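Local coordinates for protein putative polyketide biosynthesis enoyl-CoA hydratase homolog pksH (Bacillus subtilis, PDB 3HP0) that catalyses the dehydration of a PksL-tethered (S)-3-hydroxy-3-methylglutaryl group to a 3-methylglutaconyl group in the synthesis of the antibiotic bacillaene, at residues Q173-S176 with L180-A183; S120-A125 with I152-R157; M94-Q97 with V102-S105; G114-V119 with A145-F150. All coordinates share one frame; numbering follows the deposited sequence.

Contact 1 of 4, residues Q173-S176 with L180-A183; sequences QEAS and LIDA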
loop_
_atom_site.group_PDB
_atom_site.type_symbol
_atom_site.label_atom_id
_atom_site.label_comp_id
_atom_site.label_asym_id
_atom_site.label_seq_id
_atom_site.Cartn_x
_atom_site.Cartn_y
_atom_site.Cartn_z
ATOM N N GLN A 173 -14.072 -0.299 -11.610
ATOM C CA GLN A 173 -14.768 -1.459 -12.176
ATOM C C GLN A 173 -13.783 -2.580 -12.506
ATOM O O GLN A 173 -14.003 -3.737 -12.132
ATOM C CB GLN A 173 -15.516 -1.090 -13.468
ATOM C CG GLN A 173 -16.786 -0.264 -13.308
ATOM C CD GLN A 173 -16.538 1.115 -12.727
ATOM O OE1 GLN A 173 -15.532 1.767 -13.027
ATOM N NE2 GLN A 173 -17.472 1.578 -11.904
ATOM N N GLU A 174 -12.710 -2.239 -13.224
ATOM C CA GLU A 174 -11.708 -3.234 -13.592
ATOM C C GLU A 174 -11.054 -3.774 -12.329
ATOM O O GLU A 174 -10.850 -4.981 -12.196
ATOM C CB GLU A 174 -10.629 -2.630 -14.485
ATOM C CG GLU A 174 -11.149 -1.771 -15.596
ATOM C CD GLU A 174 -10.034 -1.263 -16.489
ATOM O OE1 GLU A 174 -9.552 -2.055 -17.334
ATOM O OE2 GLU A 174 -9.637 -0.080 -16.333
ATOM N N ALA A 175 -10.723 -2.877 -11.406
ATOM C CA ALA A 175 -10.110 -3.290 -10.155
ATOM C C ALA A 175 -10.986 -4.374 -9.529
ATOM O O ALA A 175 -10.484 -5.382 -9.023
ATOM C CB ALA A 175 -9.981 -2.098 -9.205
ATOM N N SER A 176 -12.299 -4.164 -9.583
ATOM C CA SER A 176 -13.250 -5.118 -9.018
ATOM C C SER A 176 -13.228 -6.426 -9.785
ATOM O O SER A 176 -13.125 -7.500 -9.193
ATOM C CB SER A 176 -14.674 -4.544 -9.032
ATOM O OG SER A 176 -15.615 -5.479 -8.514
ATOM N N LEU A 180 -8.487 -6.700 -7.582
ATOM C CA LEU A 180 -7.685 -5.698 -6.882
ATOM C C LEU A 180 -8.439 -5.211 -5.648
ATOM O O LEU A 180 -7.847 -4.957 -4.605
ATOM C CB LEU A 180 -7.373 -4.510 -7.790
ATOM C CG LEU A 180 -6.665 -3.336 -7.085
ATOM C CD1 LEU A 180 -5.528 -3.856 -6.202
ATOM C CD2 LEU A 180 -6.122 -2.349 -8.115
ATOM N N ILE A 181 -9.751 -5.069 -5.768
ATOM C CA ILE A 181 -10.548 -4.648 -4.641
ATOM C C ILE A 181 -11.746 -5.587 -4.510
ATOM O O ILE A 181 -12.297 -6.060 -5.512
ATOM C CB ILE A 181 -11.046 -3.156 -4.780
ATOM C CG1 ILE A 181 -11.683 -2.942 -6.140
ATOM C CG2 ILE A 181 -9.899 -2.168 -4.565
ATOM C CD1 ILE A 181 -13.148 -3.268 -6.142
ATOM N N ASP A 182 -12.125 -5.878 -3.271
ATOM C CA ASP A 182 -13.266 -6.734 -2.981
ATOM C C ASP A 182 -14.354 -5.712 -2.663
ATOM O O ASP A 182 -14.182 -4.893 -1.769
ATOM C CB ASP A 182 -12.996 -7.595 -1.728
ATOM C CG ASP A 182 -11.583 -8.142 -1.678
ATOM O OD1 ASP A 182 -10.667 -7.438 -1.190
ATOM O OD2 ASP A 182 -11.352 -9.289 -2.125
ATOM N N ALA A 183 -15.451 -5.711 -3.401
ATOM C CA ALA A 183 -16.544 -4.759 -3.121
ATOM C C ALA A 183 -16.200 -3.260 -3.152
ATOM O O ALA A 183 -15.171 -2.806 -2.665
ATOM C CB ALA A 183 -17.172 -5.079 -1.791
#
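A175 and L180 meet where helix 172-178 ends and the chain turns back against its last turn. The carbonyl oxygen of A175 is shared by two successive peptide N-H groups, both held weakly: A175 O lies 2.8 Å from L180 N, but the N-H...O angle there is only 122°, whereas A175 O and I181 N are better aligned yet 3.4 Å apart. Neither bond alone is strong, and together they fix the direction in which the chain leaves the helix. The tight part of the contact is the buried apolar patch beside this oxygen. A175 CB touches both partners, 3.6 Å from I181 CG1 and 3.8 Å from L180 CB. I181 carries CG1 in the crowded position between its backbone N and carbonyl carbon (chi1 50°), which turns the ethyl arm back along the helix until I181 CD1 presses on S176 CA at 3.4 Å. F133, from strand 132-134, touches A175, L180 and I181 alike and adds to this small core. The looser side begins at S176, which is partly exposed. Its CB still rests on I181 CD1, but the CB bond heads away from the loop and S176 OG approaches that methyl no closer than 4.1 Å. Beyond I181 the chain departs: the CB bond of D182 heads away from the helix, and its carboxylate is taken by R154 and the amide of A125. With an apolar contact between the same residues, the weak bond from L180 N back to A175 O resembles the 6→1 bond of a Schellman motif at a helix C-terminus.

Contact 2 of 4, residues S120-A125 with I152-R157; sequences SATDIA and IRRIGR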
loop_
_atom_site.group_PDB
_atom_site.type_symbol
_atom_site.label_atom_id
_atom_site.label_comp_id
_atom_site.label_asym_id
_atom_site.label_seq_id
_atom_site.Cartn_x
_atom_site.Cartn_y
_atom_site.Cartn_z
ATOM N N SER A 120 -3.297 -3.540 -1.803
ATOM C CA SER A 120 -3.073 -4.912 -2.219
ATOM C C SER A 120 -2.796 -5.819 -1.035
ATOM O O SER A 120 -3.258 -6.960 -1.004
ATOM C CB SER A 120 -1.875 -4.994 -3.170
ATOM O OG SER A 120 -2.024 -4.126 -4.278
ATOM N N ALA A 121 -2.029 -5.301 -0.075
ATOM C CA ALA A 121 -1.635 -6.053 1.107
ATOM C C ALA A 121 -2.743 -6.321 2.119
ATOM O O ALA A 121 -2.745 -7.380 2.763
ATOM C CB ALA A 121 -0.482 -5.341 1.798
ATOM N N THR A 122 -3.675 -5.377 2.272
ATOM C CA THR A 122 -4.745 -5.555 3.231
ATOM C C THR A 122 -5.543 -6.798 2.886
ATOM O O THR A 122 -5.626 -7.186 1.720
ATOM C CB THR A 122 -5.678 -4.299 3.304
ATOM O OG1 THR A 122 -6.314 -4.051 2.038
ATOM C CG2 THR A 122 -4.857 -3.067 3.714
ATOM N N ASP A 123 -6.094 -7.444 3.908
ATOM C CA ASP A 123 -6.894 -8.654 3.722
ATOM C C ASP A 123 -8.136 -8.359 2.888
ATOM O O ASP A 123 -8.610 -9.221 2.149
ATOM C CB ASP A 123 -7.363 -9.203 5.067
ATOM C CG ASP A 123 -6.226 -9.715 5.924
ATOM O OD1 ASP A 123 -5.508 -10.637 5.475
ATOM O OD2 ASP A 123 -6.061 -9.202 7.051
ATOM N N ILE A 124 -8.657 -7.139 3.041
ATOM C CA ILE A 124 -9.855 -6.689 2.348
ATOM C C ILE A 124 -9.740 -5.234 1.922
ATOM O O ILE A 124 -9.399 -4.358 2.726
ATOM C CB ILE A 124 -11.091 -6.817 3.253
ATOM C CG1 ILE A 124 -11.287 -8.286 3.630
ATOM C CG2 ILE A 124 -12.325 -6.217 2.555
ATOM C CD1 ILE A 124 -12.487 -8.534 4.493
ATOM N N ALA A 125 -10.046 -4.974 0.657
ATOM C CA ALA A 125 -9.966 -3.621 0.128
ATOM C C ALA A 125 -11.309 -3.187 -0.450
ATOM O O ALA A 125 -11.834 -3.828 -1.358
ATOM C CB ALA A 125 -8.878 -3.542 -0.943
ATOM N N ILE A 152 0.334 -8.790 -7.533
ATOM C CA ILE A 152 0.263 -10.050 -8.251
ATOM C C ILE A 152 -0.515 -11.106 -7.485
ATOM O O ILE A 152 -1.280 -11.868 -8.075
ATOM C CB ILE A 152 1.686 -10.569 -8.573
ATOM C CG1 ILE A 152 2.300 -9.671 -9.653
ATOM C CG2 ILE A 152 1.643 -12.069 -8.962
ATOM C CD1 ILE A 152 3.693 -10.074 -10.081
ATOM N N ARG A 153 -0.331 -11.159 -6.170
ATOM C CA ARG A 153 -1.065 -12.144 -5.386
ATOM C C ARG A 153 -2.581 -11.911 -5.535
ATOM O O ARG A 153 -3.370 -12.851 -5.481
ATOM C CB ARG A 153 -0.674 -12.081 -3.901
ATOM C CG ARG A 153 -1.591 -12.958 -3.032
ATOM C CD ARG A 153 -1.504 -12.676 -1.530
ATOM N NE ARG A 153 -2.698 -13.196 -0.856
ATOM C CZ ARG A 153 -3.902 -12.618 -0.902
ATOM N NH1 ARG A 153 -4.079 -11.485 -1.578
ATOM N NH2 ARG A 153 -4.939 -13.192 -0.304
ATOM N N ARG A 154 -2.977 -10.658 -5.729
ATOM C CA ARG A 154 -4.394 -10.326 -5.870
ATOM C C ARG A 154 -4.990 -10.466 -7.266
ATOM O O ARG A 154 -6.084 -11.002 -7.418
ATOM C CB ARG A 154 -4.662 -8.891 -5.391
ATOM C CG ARG A 154 -5.145 -8.784 -3.965
ATOM C CD ARG A 154 -5.335 -7.337 -3.552
ATOM N NE ARG A 154 -5.868 -7.250 -2.202
ATOM C CZ ARG A 154 -7.164 -7.278 -1.898
ATOM N NH1 ARG A 154 -8.077 -7.376 -2.861
ATOM N NH2 ARG A 154 -7.547 -7.254 -0.621
ATOM N N ILE A 155 -4.277 -9.998 -8.289
ATOM C CA ILE A 155 -4.837 -10.026 -9.641
ATOM C C ILE A 155 -4.177 -10.928 -10.656
ATOM O O ILE A 155 -4.655 -11.050 -11.773
ATOM C CB ILE A 155 -4.871 -8.614 -10.235
ATOM C CG1 ILE A 155 -3.449 -8.083 -10.401
ATOM C CG2 ILE A 155 -5.646 -7.679 -9.312
ATOM C CD1 ILE A 155 -3.398 -6.745 -11.102
ATOM N N GLY A 156 -3.075 -11.556 -10.278
ATOM C CA GLY A 156 -2.397 -12.435 -11.201
ATOM C C GLY A 156 -1.258 -11.715 -11.890
ATOM O O GLY A 156 -1.174 -10.486 -11.872
ATOM N N ARG A 157 -0.379 -12.500 -12.494
ATOM C CA ARG A 157 0.776 -11.983 -13.196
ATOM C C ARG A 157 0.419 -11.171 -14.442
ATOM O O ARG A 157 0.938 -10.080 -14.638
ATOM C CB ARG A 157 1.692 -13.143 -13.592
ATOM C CG ARG A 157 3.024 -13.137 -12.887
ATOM C CD ARG A 157 3.164 -14.237 -11.838
ATOM N NE ARG A 157 4.374 -13.999 -11.048
ATOM C CZ ARG A 157 4.682 -14.612 -9.912
ATOM N NH1 ARG A 157 3.881 -15.531 -9.397
ATOM N NH2 ARG A 157 5.789 -14.274 -9.274
HETATM O O HOH W 1 -2.080 -9.327 -1.735
#
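The backbones of S120 and R154 come no nearer than 6.7 Å between CA atoms, so the end of helix 115-121 and the last turn of helix 148-155 are bridged chiefly by one long side chain. R154 supplies it. Its chain runs extended from CG to NE (chi3 177°) and lays the methylene CD against the carbonyl of S120, with R154 CD 3.3 Å from S120 O. The guanidinium offers its edge to two carbonyl oxygens where the helix gives way to loop. R154 NE meets S120 O at 2.9 Å by a moderately bent bond, the donor tilted out of the carbonyl plane, while R154 NH2 points almost straight (174°) at T122 O, 3.0 Å away. Both oxygens lie in the guanidinium plane, although the second is approached from above its own carbonyl plane. Such a two-pronged grip fixes the rotation of the group, and A125 CB lies over one face, 4.0 Å from R154 NH2. The remaining nitrogen, NH1, forms a salt bridge with D182 and a hydrogen bond with G179, so the charge has a counterion in the loop after helix 172-178. S120 O is gripped a second time, by a water 2.7 Å away that accepts a bond from R153 NH1. The S120 hydroxyl is occupied within its own helix, on L116 O. A positive charge beside these carbonyls would probably also be favoured by the helix dipole. This is a partly exposed arginine anchoring a helix C-terminus at the turn into strand 124-127, an edge strand of the crotonase core sheet.

Contact 3 of 4, residues M94-Q97 with V102-S105; sequences MKLQ and VTIS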
loop_
_atom_site.group_PDB
_atom_site.type_symbol
_atom_site.label_atom_id
_atom_site.label_comp_id
_atom_site.label_asym_id
_atom_site.label_seq_id
_atom_site.Cartn_x
_atom_site.Cartn_y
_atom_site.Cartn_z
HETATM N N MSE A 94 3.678 -6.757 4.698
HETATM C CA MSE A 94 3.613 -8.184 5.013
HETATM C C MSE A 94 2.833 -8.395 6.306
HETATM O O MSE A 94 2.063 -9.341 6.433
HETATM C CB MSE A 94 5.009 -8.779 5.178
HETATM C CG MSE A 94 5.801 -8.891 3.894
HETATM SE SE MSE A 94 7.194 -10.249 4.033
HETATM C CE MSE A 94 6.121 -11.787 3.532
ATOM N N LYS A 95 3.037 -7.496 7.259
ATOM C CA LYS A 95 2.375 -7.567 8.556
ATOM C C LYS A 95 0.858 -7.493 8.342
ATOM O O LYS A 95 0.090 -8.253 8.944
ATOM C CB LYS A 95 2.840 -6.399 9.433
ATOM C CG LYS A 95 2.812 -6.649 10.929
ATOM C CD LYS A 95 3.926 -7.605 11.331
ATOM C CE LYS A 95 4.327 -7.424 12.796
ATOM N NZ LYS A 95 5.521 -8.255 13.175
ATOM N N LEU A 96 0.435 -6.567 7.484
ATOM C CA LEU A 96 -0.975 -6.399 7.176
ATOM C C LEU A 96 -1.580 -7.714 6.729
ATOM O O LEU A 96 -2.728 -8.009 7.051
ATOM C CB LEU A 96 -1.157 -5.358 6.073
ATOM C CG LEU A 96 -1.312 -3.876 6.419
ATOM C CD1 LEU A 96 -0.966 -3.580 7.865
ATOM C CD2 LEU A 96 -0.437 -3.092 5.472
ATOM N N GLN A 97 -0.811 -8.507 5.988
ATOM C CA GLN A 97 -1.298 -9.803 5.510
ATOM C C GLN A 97 -1.150 -10.922 6.538
ATOM O O GLN A 97 -1.808 -11.959 6.439
ATOM C CB GLN A 97 -0.513 -10.264 4.289
ATOM C CG GLN A 97 -0.560 -9.410 3.082
ATOM C CD GLN A 97 -0.148 -10.197 1.856
ATOM O OE1 GLN A 97 1.002 -10.634 1.740
ATOM N NE2 GLN A 97 -1.091 -10.400 0.942
ATOM N N VAL A 102 -7.926 -8.773 10.886
ATOM C CA VAL A 102 -8.318 -8.607 9.505
ATOM C C VAL A 102 -8.035 -7.162 9.140
ATOM O O VAL A 102 -8.540 -6.244 9.795
ATOM C CB VAL A 102 -9.816 -8.942 9.340
ATOM C CG1 VAL A 102 -10.307 -8.554 7.957
ATOM C CG2 VAL A 102 -10.021 -10.447 9.586
ATOM N N THR A 103 -7.192 -6.954 8.126
ATOM C CA THR A 103 -6.866 -5.598 7.713
ATOM C C THR A 103 -7.727 -5.207 6.526
ATOM O O THR A 103 -8.025 -6.034 5.667
ATOM C CB THR A 103 -5.359 -5.446 7.387
ATOM O OG1 THR A 103 -5.002 -6.310 6.307
ATOM C CG2 THR A 103 -4.520 -5.807 8.619
ATOM N N ILE A 104 -8.132 -3.942 6.502
ATOM C CA ILE A 104 -8.998 -3.423 5.450
ATOM C C ILE A 104 -8.562 -2.075 4.922
ATOM O O ILE A 104 -8.255 -1.171 5.690
ATOM C CB ILE A 104 -10.458 -3.204 5.940
ATOM C CG1 ILE A 104 -10.996 -4.451 6.626
ATOM C CG2 ILE A 104 -11.351 -2.830 4.757
ATOM C CD1 ILE A 104 -12.396 -4.256 7.158
ATOM N N SER A 105 -8.566 -1.954 3.600
ATOM C CA SER A 105 -8.243 -0.704 2.931
ATOM C C SER A 105 -9.571 -0.062 2.564
ATOM O O SER A 105 -10.500 -0.739 2.090
ATOM C CB SER A 105 -7.470 -0.946 1.635
ATOM O OG SER A 105 -6.101 -1.145 1.890
#
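T103 and L96 carry this contact between them, a strand residue reaching up to the backbone of the helix packed on its sheet. The hydroxyl of T103 donates to the carbonyl oxygen of L96, with T103 OG1 2.9 Å from L96 O. It arrives from above the carbonyl plane, 47° out of it, and thus does not lie on a lone-pair direction. The torsion explains the approach: with chi1 at 61°, OG1 stands between the backbone N and carbonyl carbon of T103, and CG2 takes the place anti to that carbonyl carbon. Hydroxyl and methyl therefore both face the helix and straddle the same acceptor, T103 CG2 lying 3.2 Å from L96 O and 3.9 Å from L96 CA. L96 answers mainly with backbone; its CB passes T103 OG1 at 4.0 Å, and both residues are buried. One polar bond flanked by a methyl group thus seats the last turns of helix 87-98 on strand 102-107 in a place closed to solvent. The strand itself is held firmly beneath. The amide of T103 is bonded to the carboxylate of D123, and its backbone pairs with I124 in the neighbouring strand. V102 and I104 point to the other face of the sheet, where they meet L199 of helix 190-199. Helix and strand belong to one chain excursion, which leaves strand 53-57, passes through helices 69-74 and 87-98 and returns as the parallel strand 102-107 alongside. That is a beta-alpha-beta crossover within the core of the crotonase fold, whose spiral is built of beta-beta-alpha turns.

Contact 4 of 4, residues G114-V119 with A145-F150; sequences GGLGFV and ACVLPF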
loop_
_atom_site.group_PDB
_atom_site.type_symbol
_atom_site.label_atom_id
_atom_site.label_comp_id
_atom_site.label_asym_id
_atom_site.label_seq_id
_atom_site.Cartn_x
_atom_site.Cartn_y
_atom_site.Cartn_z
ATOM N N GLY A 114 2.258 2.498 -4.312
ATOM C CA GLY A 114 2.602 3.000 -2.994
ATOM C C GLY A 114 1.346 2.823 -2.182
ATOM O O GLY A 114 1.315 2.075 -1.200
ATOM N N GLY A 115 0.297 3.524 -2.599
ATOM C CA GLY A 115 -0.977 3.364 -1.934
ATOM C C GLY A 115 -1.425 1.998 -2.411
ATOM O O GLY A 115 -2.164 1.290 -1.736
ATOM N N LEU A 116 -0.933 1.622 -3.587
ATOM C CA LEU A 116 -1.252 0.341 -4.188
ATOM C C LEU A 116 -0.699 -0.789 -3.327
ATOM O O LEU A 116 -1.332 -1.837 -3.177
ATOM C CB LEU A 116 -0.679 0.271 -5.602
ATOM C CG LEU A 116 -1.434 -0.699 -6.503
ATOM C CD1 LEU A 116 -2.945 -0.537 -6.286
ATOM C CD2 LEU A 116 -1.075 -0.436 -7.950
ATOM N N GLY A 117 0.490 -0.576 -2.771
ATOM C CA GLY A 117 1.067 -1.579 -1.897
ATOM C C GLY A 117 0.074 -1.832 -0.771
ATOM O O GLY A 117 -0.378 -2.961 -0.558
ATOM N N PHE A 118 -0.282 -0.761 -0.066
ATOM C CA PHE A 118 -1.236 -0.830 1.037
ATOM C C PHE A 118 -2.548 -1.542 0.684
ATOM O O PHE A 118 -2.943 -2.483 1.363
ATOM C CB PHE A 118 -1.546 0.587 1.550
ATOM C CG PHE A 118 -0.460 1.172 2.403
ATOM C CD1 PHE A 118 -0.326 0.790 3.733
ATOM C CD2 PHE A 118 0.452 2.091 1.873
ATOM C CE1 PHE A 118 0.701 1.308 4.532
ATOM C CE2 PHE A 118 1.490 2.618 2.669
ATOM C CZ PHE A 118 1.609 2.219 4.002
ATOM N N VAL A 119 -3.217 -1.097 -0.374
ATOM C CA VAL A 119 -4.487 -1.694 -0.773
ATOM C C VAL A 119 -4.380 -3.177 -1.128
ATOM O O VAL A 119 -5.263 -3.972 -0.792
ATOM C CB VAL A 119 -5.105 -0.930 -1.967
ATOM C CG1 VAL A 119 -6.348 -1.638 -2.448
ATOM C CG2 VAL A 119 -5.443 0.512 -1.554
ATOM N N ALA A 145 8.590 -2.491 -7.864
ATOM C CA ALA A 145 9.138 -3.743 -7.360
ATOM C C ALA A 145 8.606 -4.178 -5.994
ATOM O O ALA A 145 8.336 -5.354 -5.788
ATOM C CB ALA A 145 10.660 -3.650 -7.317
ATOM N N CYS A 146 8.470 -3.248 -5.056
ATOM C CA CYS A 146 7.987 -3.620 -3.734
ATOM C C CYS A 146 6.492 -3.936 -3.757
ATOM O O CYS A 146 6.015 -4.839 -3.065
ATOM C CB CYS A 146 8.273 -2.502 -2.729
ATOM S SG CYS A 146 10.040 -2.041 -2.567
ATOM N N VAL A 147 5.759 -3.202 -4.582
ATOM C CA VAL A 147 4.316 -3.370 -4.705
ATOM C C VAL A 147 3.880 -4.632 -5.437
ATOM O O VAL A 147 2.961 -5.336 -5.004
ATOM C CB VAL A 147 3.690 -2.145 -5.452
ATOM C CG1 VAL A 147 2.207 -2.375 -5.697
ATOM C CG2 VAL A 147 3.913 -0.876 -4.646
ATOM N N LEU A 148 4.555 -4.912 -6.545
ATOM C CA LEU A 148 4.217 -6.033 -7.427
ATOM C C LEU A 148 3.883 -7.397 -6.849
ATOM O O LEU A 148 2.933 -8.027 -7.308
ATOM C CB LEU A 148 5.297 -6.190 -8.515
ATOM C CG LEU A 148 5.417 -4.997 -9.482
ATOM C CD1 LEU A 148 6.579 -5.195 -10.457
ATOM C CD2 LEU A 148 4.114 -4.835 -10.250
ATOM N N PRO A 149 4.657 -7.890 -5.857
ATOM C CA PRO A 149 4.341 -9.215 -5.296
ATOM C C PRO A 149 2.959 -9.247 -4.631
ATOM O O PRO A 149 2.223 -10.234 -4.734
ATOM C CB PRO A 149 5.483 -9.466 -4.312
ATOM C CG PRO A 149 6.625 -8.671 -4.913
ATOM C CD PRO A 149 5.936 -7.385 -5.330
ATOM N N PHE A 150 2.617 -8.161 -3.952
ATOM C CA PHE A 150 1.314 -8.039 -3.294
ATOM C C PHE A 150 0.207 -7.880 -4.357
ATOM O O PHE A 150 -0.848 -8.514 -4.271
ATOM C CB PHE A 150 1.325 -6.832 -2.349
ATOM C CG PHE A 150 2.295 -6.966 -1.199
ATOM C CD1 PHE A 150 1.944 -7.678 -0.050
ATOM C CD2 PHE A 150 3.578 -6.418 -1.284
ATOM C CE1 PHE A 150 2.845 -7.843 0.989
ATOM C CE2 PHE A 150 4.496 -6.578 -0.240
ATOM C CZ PHE A 150 4.128 -7.290 0.895
#
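The carbonyl oxygen of G114, at the N-cap of helix 115-121, is gripped by two weak backbone bonds: G117 N lies 3.2 Å from G114 O, and F118 N lies 3.4 Å from G114 O. A sounder bond follows one step on, between V119 N and G115 O (2.9 Å). Against this first turn leans V147, the one side chain through which residues 145-150 mainly touch it. Its two methyls divide the work. V147 CG1, anti to the backbone N (chi1 175°), lies 3.8 Å from G117 N and 3.9 Å from L116 CB, while V147 CG2 comes within 3.8 Å of G114 N. The isopropyl group thereby spans the turn from its cap to its third residue. Glycine at position 117 offers only backbone there, and the chains close to 4.7 Å between G117 CA and V147 CA. L116 crosses V147 at about a right angle, its far end continuing to L135, L180 and M163. W93 of helix 87-98 covers V147 from another side, and V147, L116 and G117 are buried. The catalytic E137 is close, its side chain about 7 Å from that of L116; D68, the other, is farther off. In crotonase relatives a peptide N-H at the start of the corresponding helix helps form the oxyanion hole for the thioester carbonyl, and this glycine-rich helix start is consistent with that site.

From the N terminus, contact 3 comes first and closes a short loop, joining helix 87-98 to the strand that follows it. The chain then lays down residues 114-119 and 120-125 in succession, and their partners return in the same order, 145-150 before 152-157. Contacts 4 and 2 therefore cross: they fasten the two ends of helix 115-121 to helix 148-155 and the residues just before it, with E137 lying on the intervening chain. Contact 1 closes last, another short loop. Strand pairing of 102-107 with 124-127 joins contacts 3 and 2, and D182 ties contact 1 to contact 2, linking sheet, central helices and the loop after helix 172-178.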